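Putative carbohydrate binding protein (Pseudomonas aeruginosa, PDB 3QEC) probably binds carbohydrates such as heparin, and also suramin, and may take part in carbohydrate transport and biofilm formation. Local coordinates at residues D6-F10 against S54-Y59; T18-G22 against H103-G107; I26-L32 against K145-R150; V47-P51 against R84-R89; I111-W117 against E128-V132. All coordinates share one frame; numbering follows the deposited sequence. Where two conformers were deposited one is given.

Contact 1. Residues D6-F10 against S54-Y59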
# COMPACT_ATOMS: atom_id res chain seq x y z
N ASP A 6 -5.89 15.92 -12.12
CA ASP A 6 -4.73 15.27 -11.51
C ASP A 6 -4.74 15.40 -9.95
O ASP A 6 -5.79 15.18 -9.32
CB ASP A 6 -3.39 15.77 -12.13
CG ASP A 6 -3.28 17.25 -12.48
OD1 ASP A 6 -4.14 18.04 -12.03
OD2 ASP A 6 -2.32 17.63 -13.19
N LEU A 7 -3.57 15.70 -9.33
CA LEU A 7 -3.43 15.76 -7.87
C LEU A 7 -3.54 17.17 -7.31
O LEU A 7 -3.09 18.11 -7.96
CB LEU A 7 -2.08 15.17 -7.42
CG LEU A 7 -1.82 13.70 -7.71
CD1 LEU A 7 -0.44 13.34 -7.31
CD2 LEU A 7 -2.82 12.81 -7.01
N PRO A 8 -4.05 17.32 -6.06
CA PRO A 8 -4.09 18.67 -5.46
C PRO A 8 -2.69 19.17 -5.10
O PRO A 8 -1.73 18.40 -5.15
CB PRO A 8 -4.95 18.47 -4.20
CG PRO A 8 -4.80 17.05 -3.86
CD PRO A 8 -4.61 16.31 -5.14
N ASP A 9 -2.56 20.46 -4.75
CA ASP A 9 -1.27 21.00 -4.31
C ASP A 9 -0.83 20.28 -3.03
O ASP A 9 -1.68 19.92 -2.21
CB ASP A 9 -1.36 22.52 -4.06
CG ASP A 9 -1.63 23.40 -5.27
OD1 ASP A 9 -1.22 23.02 -6.40
OD2 ASP A 9 -2.18 24.51 -5.08
N PHE A 10 0.49 20.04 -2.88
CA PHE A 10 1.05 19.38 -1.70
C PHE A 10 0.62 20.15 -0.42
O PHE A 10 0.92 21.34 -0.32
CB PHE A 10 2.58 19.26 -1.81
CG PHE A 10 3.21 18.46 -0.69
CD1 PHE A 10 3.22 17.08 -0.72
CD2 PHE A 10 3.81 19.11 0.39
CE1 PHE A 10 3.81 16.34 0.30
CE2 PHE A 10 4.40 18.37 1.41
CZ PHE A 10 4.41 17.00 1.36
N SER A 54 -4.99 14.39 2.23
CA SER A 54 -5.90 14.68 1.12
C SER A 54 -5.18 14.49 -0.25
O SER A 54 -5.82 14.11 -1.23
CB SER A 54 -6.46 16.09 1.25
OG SER A 54 -5.45 17.08 1.11
N TYR A 55 -3.85 14.69 -0.25
CA TYR A 55 -2.92 14.52 -1.38
C TYR A 55 -2.88 13.04 -1.83
O TYR A 55 -3.16 12.75 -2.99
CB TYR A 55 -1.50 15.03 -0.97
CG TYR A 55 -0.47 15.05 -2.07
CD1 TYR A 55 -0.56 15.95 -3.14
CD2 TYR A 55 0.63 14.19 -2.04
CE1 TYR A 55 0.40 15.97 -4.16
CE2 TYR A 55 1.58 14.18 -3.07
CZ TYR A 55 1.46 15.07 -4.12
OH TYR A 55 2.40 15.08 -5.13
N MSE A 56 -2.56 12.11 -0.89
CA MSE A 56 -2.48 10.67 -1.20
C MSE A 56 -3.88 10.01 -1.36
O MSE A 56 -3.98 8.98 -2.05
CB MSE A 56 -1.62 9.93 -0.19
CG MSE A 56 -0.12 10.32 -0.27
SE MSE A 56 0.58 10.35 -2.10
CE MSE A 56 0.75 8.42 -2.39
N LYS A 57 -4.95 10.60 -0.79
CA LYS A 57 -6.33 10.11 -0.97
C LYS A 57 -6.68 10.16 -2.46
O LYS A 57 -7.25 9.21 -3.00
CB LYS A 57 -7.32 10.95 -0.14
CG LYS A 57 -8.79 10.59 -0.33
CD LYS A 57 -9.70 11.46 0.52
CE LYS A 57 -11.15 11.11 0.37
NZ LYS A 57 -11.99 11.84 1.36
N ALA A 58 -6.32 11.29 -3.12
CA ALA A 58 -6.52 11.54 -4.55
C ALA A 58 -5.68 10.55 -5.39
O ALA A 58 -6.17 10.02 -6.39
CB ALA A 58 -6.16 12.97 -4.88
N TYR A 59 -4.43 10.28 -4.96
CA TYR A 59 -3.54 9.36 -5.66
C TYR A 59 -4.07 7.91 -5.58
O TYR A 59 -4.28 7.28 -6.62
CB TYR A 59 -2.10 9.45 -5.11
CG TYR A 59 -1.11 8.58 -5.86
CD1 TYR A 59 -0.47 9.06 -7.00
CD2 TYR A 59 -0.85 7.27 -5.45
CE1 TYR A 59 0.44 8.26 -7.70
CE2 TYR A 59 0.03 6.46 -6.16
CZ TYR A 59 0.69 6.96 -7.27
OH TYR A 59 1.56 6.15 -7.96

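Contact 2. Residues T18-G22 against H103-G107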
# COMPACT_ATOMS: atom_id res chain seq x y z
N THR A 18 1.31 16.07 11.62
CA THR A 18 1.49 14.67 12.01
C THR A 18 2.62 14.47 13.04
O THR A 18 3.65 15.13 12.98
CB THR A 18 1.75 13.76 10.78
OG1 THR A 18 3.01 14.06 10.20
CG2 THR A 18 0.67 13.87 9.73
N GLN A 19 2.42 13.52 13.98
CA GLN A 19 3.45 13.09 14.94
C GLN A 19 4.45 12.24 14.14
O GLN A 19 4.00 11.37 13.38
CB GLN A 19 2.81 12.33 16.11
CG GLN A 19 1.90 13.21 16.98
CD GLN A 19 1.40 12.48 18.18
OE1 GLN A 19 2.14 11.76 18.88
NE2 GLN A 19 0.11 12.64 18.46
N GLN A 20 5.77 12.49 14.25
CA GLN A 20 6.81 11.84 13.45
C GLN A 20 7.67 10.84 14.27
O GLN A 20 8.62 10.26 13.73
CB GLN A 20 7.70 12.92 12.79
CG GLN A 20 7.02 13.62 11.59
CD GLN A 20 7.32 15.10 11.45
OE1 GLN A 20 8.48 15.53 11.38
NE2 GLN A 20 6.26 15.92 11.32
N VAL A 21 7.34 10.63 15.58
CA VAL A 21 8.05 9.74 16.52
C VAL A 21 7.00 8.88 17.24
O VAL A 21 5.86 9.32 17.40
CB VAL A 21 9.00 10.47 17.49
CG1 VAL A 21 10.14 11.14 16.73
CG2 VAL A 21 8.27 11.48 18.39
N GLY A 22 7.34 7.65 17.62
CA GLY A 22 6.36 6.77 18.26
C GLY A 22 6.87 5.41 18.69
O GLY A 22 8.05 5.11 18.51
N HIS A 103 8.04 1.28 15.95
CA HIS A 103 8.10 2.71 16.30
C HIS A 103 7.14 3.57 15.44
O HIS A 103 7.50 4.66 14.99
CB HIS A 103 9.54 3.22 16.24
CG HIS A 103 10.43 2.57 17.26
ND1 HIS A 103 11.28 1.53 16.92
CD2 HIS A 103 10.49 2.76 18.60
CE1 HIS A 103 11.86 1.16 18.04
NE2 HIS A 103 11.41 1.87 19.08
N ILE A 104 5.90 3.09 15.26
CA ILE A 104 4.89 3.79 14.48
C ILE A 104 4.19 4.86 15.35
O ILE A 104 3.57 4.54 16.37
CB ILE A 104 3.86 2.81 13.81
CG1 ILE A 104 4.54 1.85 12.82
CG2 ILE A 104 2.68 3.55 13.13
CD1 ILE A 104 5.63 2.48 11.89
N PRO A 105 4.25 6.14 14.89
CA PRO A 105 3.57 7.22 15.63
C PRO A 105 2.05 7.12 15.62
O PRO A 105 1.46 6.47 14.75
CB PRO A 105 3.99 8.48 14.85
CG PRO A 105 5.22 8.10 14.14
CD PRO A 105 4.97 6.69 13.73
N ASN A 106 1.42 7.80 16.58
CA ASN A 106 -0.02 7.99 16.66
C ASN A 106 -0.44 8.75 15.41
O ASN A 106 0.22 9.73 15.05
CB ASN A 106 -0.35 8.77 17.93
CG ASN A 106 -1.80 9.08 18.17
OD1 ASN A 106 -2.41 8.56 19.10
ND2 ASN A 106 -2.33 10.05 17.47
N GLY A 107 -1.50 8.29 14.74
CA GLY A 107 -1.98 8.93 13.53
C GLY A 107 -2.76 8.03 12.62
O GLY A 107 -3.07 6.90 12.98
O HOH W 1 3.15 9.10 18.42
O HOH W 2 -0.28 12.24 14.16

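Contact 3. Residues I26-L32 against K145-R150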
# COMPACT_ATOMS: atom_id res chain seq x y z
N ILE A 26 2.91 -2.54 14.08
CA ILE A 26 1.93 -2.97 13.06
C ILE A 26 2.39 -4.32 12.51
O ILE A 26 3.55 -4.48 12.15
CB ILE A 26 1.69 -1.92 11.92
CG1 ILE A 26 1.07 -0.61 12.48
CG2 ILE A 26 0.80 -2.50 10.80
CD1 ILE A 26 0.75 0.50 11.43
N ASN A 27 1.46 -5.30 12.48
CA ASN A 27 1.66 -6.65 11.93
C ASN A 27 0.63 -6.89 10.87
O ASN A 27 -0.51 -6.43 10.99
CB ASN A 27 1.53 -7.74 13.01
CG ASN A 27 2.33 -7.48 14.24
OD1 ASN A 27 1.80 -7.04 15.27
ND2 ASN A 27 3.62 -7.75 14.18
N GLY A 28 0.98 -7.66 9.87
CA GLY A 28 0.01 -7.95 8.84
C GLY A 28 0.43 -9.03 7.88
O GLY A 28 1.54 -9.55 7.97
N ASP A 29 -0.48 -9.32 6.95
CA ASP A 29 -0.35 -10.34 5.91
C ASP A 29 -0.77 -9.77 4.59
O ASP A 29 -1.77 -9.04 4.52
CB ASP A 29 -1.19 -11.58 6.26
CG ASP A 29 -0.71 -12.29 7.51
OD1 ASP A 29 0.35 -12.95 7.45
OD2 ASP A 29 -1.40 -12.20 8.55
N LEU A 30 0.02 -10.06 3.54
CA LEU A 30 -0.25 -9.60 2.18
C LEU A 30 -0.56 -10.78 1.27
O LEU A 30 0.21 -11.76 1.23
CB LEU A 30 0.94 -8.79 1.62
CG LEU A 30 0.93 -8.47 0.11
CD1 LEU A 30 -0.11 -7.41 -0.24
CD2 LEU A 30 2.29 -8.04 -0.36
N TYR A 31 -1.69 -10.68 0.54
CA TYR A 31 -2.10 -11.69 -0.45
C TYR A 31 -3.21 -11.16 -1.35
O TYR A 31 -3.96 -10.26 -0.95
CB TYR A 31 -2.51 -13.04 0.19
CG TYR A 31 -3.85 -13.05 0.89
CD1 TYR A 31 -3.97 -12.64 2.22
CD2 TYR A 31 -4.99 -13.53 0.25
CE1 TYR A 31 -5.20 -12.69 2.88
CE2 TYR A 31 -6.22 -13.57 0.90
CZ TYR A 31 -6.32 -13.15 2.21
OH TYR A 31 -7.55 -13.22 2.84
N LEU A 32 -3.30 -11.72 -2.56
CA LEU A 32 -4.35 -11.40 -3.52
C LEU A 32 -4.89 -12.72 -4.06
O LEU A 32 -4.28 -13.75 -3.77
CB LEU A 32 -3.85 -10.45 -4.64
CG LEU A 32 -3.59 -8.97 -4.23
CD1 LEU A 32 -3.17 -8.14 -5.42
CD2 LEU A 32 -4.79 -8.33 -3.54
N LYS A 145 -4.12 -6.16 13.76
CA LYS A 145 -3.40 -6.63 12.57
C LYS A 145 -4.03 -6.06 11.30
O LYS A 145 -5.23 -5.75 11.28
CB LYS A 145 -3.41 -8.16 12.51
CG LYS A 145 -2.22 -8.83 13.19
CD LYS A 145 -2.22 -10.36 13.03
CE LYS A 145 -1.68 -10.87 11.70
NZ LYS A 145 -1.90 -12.33 11.52
N VAL A 146 -3.24 -5.92 10.24
CA VAL A 146 -3.74 -5.47 8.95
C VAL A 146 -3.76 -6.66 7.98
O VAL A 146 -2.73 -7.28 7.73
CB VAL A 146 -2.95 -4.27 8.36
CG1 VAL A 146 -3.58 -3.77 7.06
CG2 VAL A 146 -2.82 -3.14 9.38
N LEU A 147 -4.92 -6.97 7.44
CA LEU A 147 -5.03 -8.00 6.42
C LEU A 147 -5.03 -7.23 5.07
O LEU A 147 -6.06 -6.66 4.66
CB LEU A 147 -6.26 -8.89 6.65
CG LEU A 147 -6.33 -10.18 5.84
CD1 LEU A 147 -5.36 -11.24 6.38
CD2 LEU A 147 -7.75 -10.74 5.83
N LEU A 148 -3.84 -7.10 4.47
CA LEU A 148 -3.66 -6.33 3.24
C LEU A 148 -4.07 -7.18 2.04
O LEU A 148 -3.22 -7.80 1.39
CB LEU A 148 -2.21 -5.81 3.13
CG LEU A 148 -1.94 -4.64 2.16
CD1 LEU A 148 -2.90 -3.47 2.39
CD2 LEU A 148 -0.49 -4.19 2.23
N THR A 149 -5.39 -7.22 1.77
CA THR A 149 -6.00 -7.99 0.69
C THR A 149 -7.27 -7.30 0.14
O THR A 149 -7.81 -6.39 0.78
CB THR A 149 -6.31 -9.41 1.19
OG1 THR A 149 -6.45 -10.28 0.07
CG2 THR A 149 -7.56 -9.49 2.08
N ARG A 150 -7.76 -7.76 -1.03
CA ARG A 150 -9.02 -7.32 -1.67
C ARG A 150 -9.50 -8.40 -2.70
O ARG A 150 -8.73 -9.35 -2.99
CB ARG A 150 -8.91 -5.92 -2.32
CG ARG A 150 -7.88 -5.80 -3.43
CD ARG A 150 -8.04 -4.55 -4.24
NE ARG A 150 -7.00 -4.44 -5.27
CZ ARG A 150 -7.09 -4.97 -6.49
NH1 ARG A 150 -8.17 -5.65 -6.85
NH2 ARG A 150 -6.10 -4.82 -7.35
OXT ARG A 150 -10.63 -8.26 -3.22

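Contact 4. Residues V47-P51 against R84-R89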
# COMPACT_ATOMS: atom_id res chain seq x y z
N VAL A 47 6.15 -3.11 1.19
CA VAL A 47 4.91 -2.56 1.76
C VAL A 47 5.23 -1.14 2.26
O VAL A 47 6.21 -0.96 2.97
CB VAL A 47 4.30 -3.47 2.89
CG1 VAL A 47 3.05 -2.85 3.49
CG2 VAL A 47 4.00 -4.87 2.37
N ALA A 48 4.42 -0.16 1.87
CA ALA A 48 4.59 1.24 2.26
C ALA A 48 3.54 1.66 3.29
O ALA A 48 2.37 1.26 3.20
CB ALA A 48 4.48 2.15 1.03
N LEU A 49 3.96 2.49 4.25
CA LEU A 49 3.09 3.04 5.29
C LEU A 49 3.37 4.55 5.38
O LEU A 49 4.50 4.94 5.65
CB LEU A 49 3.34 2.31 6.63
CG LEU A 49 2.56 2.80 7.84
CD1 LEU A 49 1.22 2.12 7.91
CD2 LEU A 49 3.34 2.54 9.09
N GLU A 50 2.36 5.38 5.07
CA GLU A 50 2.53 6.84 5.04
C GLU A 50 1.31 7.60 5.58
O GLU A 50 0.22 7.03 5.58
CB GLU A 50 2.81 7.29 3.59
CG GLU A 50 1.68 7.05 2.60
CD GLU A 50 2.09 7.43 1.19
OE1 GLU A 50 2.43 8.62 0.97
OE2 GLU A 50 2.15 6.53 0.33
N PRO A 51 1.45 8.91 5.99
CA PRO A 51 0.27 9.67 6.47
C PRO A 51 -0.91 9.68 5.48
O PRO A 51 -0.69 9.82 4.27
CB PRO A 51 0.83 11.09 6.66
CG PRO A 51 2.30 10.89 6.89
CD PRO A 51 2.68 9.73 6.04
N ARG A 84 7.21 14.31 0.03
CA ARG A 84 6.40 13.20 0.56
C ARG A 84 7.27 12.02 0.99
O ARG A 84 6.96 11.38 1.99
CB ARG A 84 5.39 12.77 -0.51
CG ARG A 84 4.62 11.48 -0.24
CD ARG A 84 4.88 10.53 -1.38
NE ARG A 84 4.31 9.22 -1.13
CZ ARG A 84 4.80 8.09 -1.62
NH1 ARG A 84 5.90 8.11 -2.37
NH2 ARG A 84 4.23 6.93 -1.33
N ALA A 85 8.35 11.72 0.24
CA ALA A 85 9.23 10.57 0.49
C ALA A 85 9.77 10.50 1.93
O ALA A 85 9.91 9.40 2.45
CB ALA A 85 10.39 10.58 -0.50
N THR A 86 10.03 11.65 2.57
CA THR A 86 10.60 11.70 3.92
C THR A 86 9.61 11.16 4.99
O THR A 86 10.05 10.81 6.08
CB THR A 86 11.13 13.11 4.24
OG1 THR A 86 11.80 13.07 5.49
CG2 THR A 86 10.06 14.17 4.31
N TYR A 87 8.30 11.08 4.67
CA TYR A 87 7.23 10.61 5.55
C TYR A 87 6.86 9.13 5.33
O TYR A 87 6.04 8.60 6.09
CB TYR A 87 5.98 11.48 5.35
CG TYR A 87 6.21 12.93 5.71
CD1 TYR A 87 6.11 13.36 7.03
CD2 TYR A 87 6.52 13.88 4.74
CE1 TYR A 87 6.34 14.70 7.38
CE2 TYR A 87 6.76 15.21 5.07
CZ TYR A 87 6.67 15.61 6.39
OH TYR A 87 6.89 16.93 6.72
N VAL A 88 7.43 8.47 4.31
CA VAL A 88 7.13 7.09 3.94
C VAL A 88 8.01 6.13 4.71
O VAL A 88 9.23 6.26 4.69
CB VAL A 88 7.25 6.86 2.40
CG1 VAL A 88 6.95 5.41 2.02
CG2 VAL A 88 6.33 7.81 1.63
N ARG A 89 7.37 5.16 5.38
CA ARG A 89 8.02 4.05 6.09
C ARG A 89 7.83 2.81 5.24
O ARG A 89 6.85 2.71 4.51
CB ARG A 89 7.45 3.88 7.50
CG ARG A 89 8.00 4.89 8.48
CD ARG A 89 7.16 4.93 9.73
NE ARG A 89 7.74 5.80 10.75
CZ ARG A 89 7.36 7.06 10.94
NH1 ARG A 89 6.41 7.59 10.18
NH2 ARG A 89 7.94 7.80 11.88
O HOH W 3 4.97 6.83 7.81

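Contact 5. Residues I111-W117 against E128-V132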
# COMPACT_ATOMS: atom_id res chain seq x y z
N ILE A 111 -1.69 2.08 4.15
CA ILE A 111 -0.77 0.94 4.10
C ILE A 111 -1.01 0.35 2.69
O ILE A 111 -2.17 0.11 2.32
CB ILE A 111 -0.92 -0.01 5.32
CG1 ILE A 111 0.22 -1.06 5.37
CG2 ILE A 111 -2.35 -0.61 5.46
CD1 ILE A 111 0.36 -1.74 6.76
N SER A 112 0.03 0.30 1.86
CA SER A 112 -0.09 -0.02 0.44
C SER A 112 1.03 -0.91 -0.09
O SER A 112 2.19 -0.76 0.29
CB SER A 112 -0.08 1.29 -0.36
OG SER A 112 -0.46 1.11 -1.71
N SER A 113 0.67 -1.80 -1.05
CA SER A 113 1.59 -2.72 -1.72
C SER A 113 1.15 -3.02 -3.16
O SER A 113 0.03 -2.66 -3.56
CB SER A 113 1.71 -4.02 -0.93
OG SER A 113 2.87 -4.74 -1.33
N GLU A 114 2.04 -3.65 -3.94
CA GLU A 114 1.79 -4.08 -5.31
C GLU A 114 2.25 -5.53 -5.45
O GLU A 114 3.41 -5.85 -5.21
CB GLU A 114 2.49 -3.16 -6.33
CG GLU A 114 2.32 -3.58 -7.78
CD GLU A 114 2.53 -2.51 -8.84
OE1 GLU A 114 2.70 -1.33 -8.49
OE2 GLU A 114 2.46 -2.87 -10.04
N LEU A 115 1.32 -6.40 -5.81
CA LEU A 115 1.59 -7.82 -5.97
C LEU A 115 1.02 -8.29 -7.31
O LEU A 115 -0.19 -8.29 -7.52
CB LEU A 115 1.00 -8.60 -4.77
CG LEU A 115 1.01 -10.12 -4.83
CD1 LEU A 115 2.43 -10.69 -4.92
CD2 LEU A 115 0.26 -10.69 -3.66
N THR A 116 1.92 -8.66 -8.23
CA THR A 116 1.56 -9.17 -9.55
C THR A 116 2.30 -10.49 -9.81
O THR A 116 3.35 -10.75 -9.23
CB THR A 116 1.82 -8.12 -10.66
OG1 THR A 116 3.21 -7.86 -10.78
CG2 THR A 116 1.08 -6.81 -10.43
N TRP A 117 1.71 -11.34 -10.65
CA TRP A 117 2.27 -12.63 -11.03
C TRP A 117 1.72 -13.02 -12.41
O TRP A 117 0.88 -12.30 -12.97
CB TRP A 117 1.99 -13.71 -9.96
CG TRP A 117 0.54 -14.04 -9.77
CD1 TRP A 117 -0.16 -15.03 -10.39
CD2 TRP A 117 -0.41 -13.31 -8.98
NE1 TRP A 117 -1.49 -14.95 -10.05
CE2 TRP A 117 -1.66 -13.93 -9.15
CE3 TRP A 117 -0.31 -12.19 -8.12
CZ2 TRP A 117 -2.82 -13.48 -8.50
CZ3 TRP A 117 -1.46 -11.74 -7.49
CH2 TRP A 117 -2.69 -12.37 -7.68
N GLU A 128 -1.67 -11.11 -13.58
CA GLU A 128 -2.69 -11.12 -12.54
C GLU A 128 -2.26 -10.23 -11.37
O GLU A 128 -1.09 -9.87 -11.25
CB GLU A 128 -2.97 -12.56 -12.08
CG GLU A 128 -3.61 -13.43 -13.14
CD GLU A 128 -4.67 -14.38 -12.61
OE1 GLU A 128 -5.79 -13.92 -12.32
OE2 GLU A 128 -4.37 -15.59 -12.48
N GLY A 129 -3.22 -9.87 -10.52
CA GLY A 129 -2.98 -9.02 -9.35
C GLY A 129 -2.93 -7.55 -9.69
O GLY A 129 -3.43 -7.11 -10.73
N GLY A 130 -2.32 -6.78 -8.79
CA GLY A 130 -2.19 -5.34 -8.92
C GLY A 130 -1.92 -4.68 -7.59
O GLY A 130 -1.26 -5.27 -6.72
N THR A 131 -2.42 -3.45 -7.41
CA THR A 131 -2.21 -2.67 -6.19
C THR A 131 -3.34 -2.92 -5.19
O THR A 131 -4.48 -3.21 -5.59
CB THR A 131 -2.07 -1.16 -6.49
OG1 THR A 131 -3.23 -0.70 -7.19
CG2 THR A 131 -0.83 -0.83 -7.31
N VAL A 132 -3.00 -2.83 -3.90
CA VAL A 132 -3.94 -2.98 -2.78
C VAL A 132 -3.53 -1.95 -1.71
O VAL A 132 -2.35 -1.85 -1.35
CB VAL A 132 -4.09 -4.44 -2.26
CG1 VAL A 132 -2.75 -5.07 -1.85
CG2 VAL A 132 -5.13 -4.53 -1.12

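Contact 1. Residues D6-F10 against S54-Y59
Phe10 and Tyr55 form a T-shaped (edge-to-face) pair, the edge of Phe10 toward the face of Tyr55, with ring centroids 5.5 Å apart and planes at 77°. Phe10 CD1 does the touching, near the rim of the Tyr55 ring at CD2 and CE2. Tyr55 has CG anti to its backbone N (chi1 -174°), which carries the ring off the helix and across the path of the incoming loop. Aliphatic packing continues the contact. Leu7 divides its methyls: CD1 lies near the phenol end of Tyr55, 4.1 Å from CZ, while CD2 rests on the next turn, 4.0 Å from Ala58 CB and 3.9 Å from Tyr59 CB. The Pro8 ring also meets Ala58, Pro8 CD 3.7 Å from Ala58 CB. Among polar atoms, Pro8 O sits in the plane of the Tyr55 ring at its edge, 3.4 Å from CE1, and the Tyr55 hydroxyl is bonded to the backbone N of Asp81, which anchors the far end of the ring. An irregular N-terminal segment is thus laid over helix 54-63. Next to it, Phe10 stacks on Tyr15 of helix 12-16, Glu14 of that helix accepts a bond from Ser54 N, and Met56, a selenomethionine, turns away to Tyr110 of strand 107-120.

Contact 2. Residues T18-G22 against H103-G107
Gln19 crosses Asn106 at a slant, the two amide planes 8° apart, with Gln19 NE2 3.9 Å from Asn106 CB. The side chain of Gln19 leaves with CG anti to its carbonyl carbon (chi1 -66°) and then runs extended, which brings the amide to Asn106 and to a bridging water. That water gives one bond to Gln19 OE1 and another to Val21 O, both 2.9 Å from its oxygen, and accepts from Asn106 N. A second water accepts from Gln19 N and donates to Asn106 O at 2.7 Å, so the two backbones are joined through solvent. At Gln20 the main chain passes the CG corner of the Pro105 ring, Gln20 C 3.7 Å from Pro105 CG. Val21 turns its side chain away, but its carbonyl oxygen lies 3.3 Å from Pro105 CB. At Gly22 the backbones come together, its CA 3.9 Å from Pro105 CA; its O meets the His103 ring in plane at the edge, 3.4 Å from CD2. His103 and Ile104 together face Gly24 in a G1 beta bulge. The loop from helix 12-16 to strand 24-33 is therefore laid against the corner between strands 98-104 and 107-120, where Pro105 and Ile104 also touch Arg89 of strand 89-92.

Contact 3. Residues I26-L32 against K145-R150
Thr149 sits over the face of the Tyr31 ring, its CB 3.9 Å from the centroid and 14° off the normal in a CH-pi contact. Its OG1 lies above the same face and donates to Tyr31 O at 2.7 Å, approaching from above the carbonyl plane. The ring comes beneath the threonine because Tyr31 CG stands between the backbone N and the carbonyl carbon (chi1 74°). Leu147 meets the ring differently: CD1 is in plane at the edge, 3.8 Å from CE1. Toward the start of the strands, Lys145 bends at chi3 (81°) and brings NZ to Asp29, a 3.0 Å salt bridge in which NZ meets OD2 nearly in line with its C-O bond. These side chains flank a parallel pairing of strands 24-33 and 146-148 in the mixed sheet of a beta sandwich, with Gly28, Asp29 and Leu30 opposite Val146, Leu147 and Leu148. Val146 N bonds to Asn27 O and Asp29 N to Val146 O; Leu148 N follows to Asp29 O at 2.8 Å, while Tyr31 N to Leu148 O is weak. Leu148 centres an inverse gamma turn. Its side chain and that of Leu30 lie side by side, pointing the same way, with Leu30 CD1 4.1 Å from Leu148 CD2; both touch Ser113 of the other sheet. Farther on, Leu32 CD2 packs 4.0 Å from Arg150 CG, whose guanidinium turns to Thr131 O and Asp67.

Contact 4. Residues V47-P51 against R84-R89
The guanidinium of Arg84 offers its edge to the Glu50 carboxylate, while CG2 of Val88 lies over the centre of one of its faces, 3.5 Å above the plane. Arg84 grips side-on, NE to OE1 of Glu50 at 2.9 Å and NH2 to OE2 of Glu50 at 2.7 Å. Both oxygens are met on their syn sides, although the two planes are turned 41° apart. This salt bridge stands beside an antiparallel pairing in the four-stranded sheet, where strand 89-92 begins against strand 46-51. There Leu49 and Arg89 form a hydrogen-bonded pair, Leu49 N to Arg89 O and Arg89 N to Leu49 O, each 2.9 Å. A chi1 of 64° starts the Glu50 side chain toward Arg84, and it runs extended from there; the hydroxyl of Tyr60, from helix 54-63, also bonds to OE2. Residues 84-87 coil without regular helix bonds, and the Tyr87 ring has Arg84 O in plane at its edge. Tyr87 CB packs on the Pro51 ring, 3.8 Å from CD. A water gathers the junction: it donates to Leu49 O and to Tyr87 O, and accepts from Arg89 NH1 at 2.9 Å, lying in the guanidinium plane.

Contact 5. Residues I111-W117 against E128-V132
Six backbone hydrogen bonds join the two strands, Ser113, Leu115 and Trp117 each exchanging a pair with Val132, Gly130 and Glu128 in turn. The bond from Glu128 N to Trp117 O, 2.9 Å, is almost straight at 176°, whereas Gly130 N to Leu115 O is more bent, 137° at the hydrogen. Between these pairs lie the non-hydrogen-bonded ones, Glu114 with Thr131 and Thr116 with Gly129, where CA atoms also approach carbonyls, as Thr116 CA does Glu128 O. Polar side chains bond outward: the Glu128 carboxylate is held by Ser34 OG and Ala35 N, Thr131 OG1 by Phe63 O and Leu66 N, and Ser113 OG by Lys46 O. The pairing is part of the beta hairpin of strands 107-120 and 125-138, whose second strand is one of the two outer strands of the antiparallel sheet and bonds on through Gly129 and Thr131 to the backbones of Ala68 and Leu66. Toward the turn of the hairpin, a chi1 of 65° swings the Trp117 indole across the opposite strand. Glu128 CB sits over the indole face, 3.8 Å from the centroid of the five-membered ring, in a CH-pi contact. Gly129 N lies over the same face toward the rim, and Gly129 CA is 3.6 Å from Trp117 CZ3; this glycine has a positive phi and no side chain to stand between the indole and the strand. On the face of Glu114 and Thr131, Glu114 OE1 lies 3.8 Å from Thr131 CG2. On the other face Leu30 of strand 24-33 packs on Ser113 and Val132, and Leu32 on Trp117.

Overall arrangement
From the N terminus, contact 1 closes the first loop when helix 54-63 returns to residues 6-10. Contact 2 then ties the loop after helix 12-16 to the corner at 103-107, and contact 3 joins strand 24-33 to the C-terminal residues, so contacts 1, 2 and 3 cross one another along the chain. Contact 4, pairing strand 46-51 with residues 84-89, lies within the spans of both contacts 2 and 3 and crosses contact 1, touching it through Met56 and Phe10. Contact 5, within a long hairpin with a short turn, falls within contact 3. Contacts 4 and 5 belong to the antiparallel sheet; contact 3 lies in the mixed sheet, and its leucines pack across onto both.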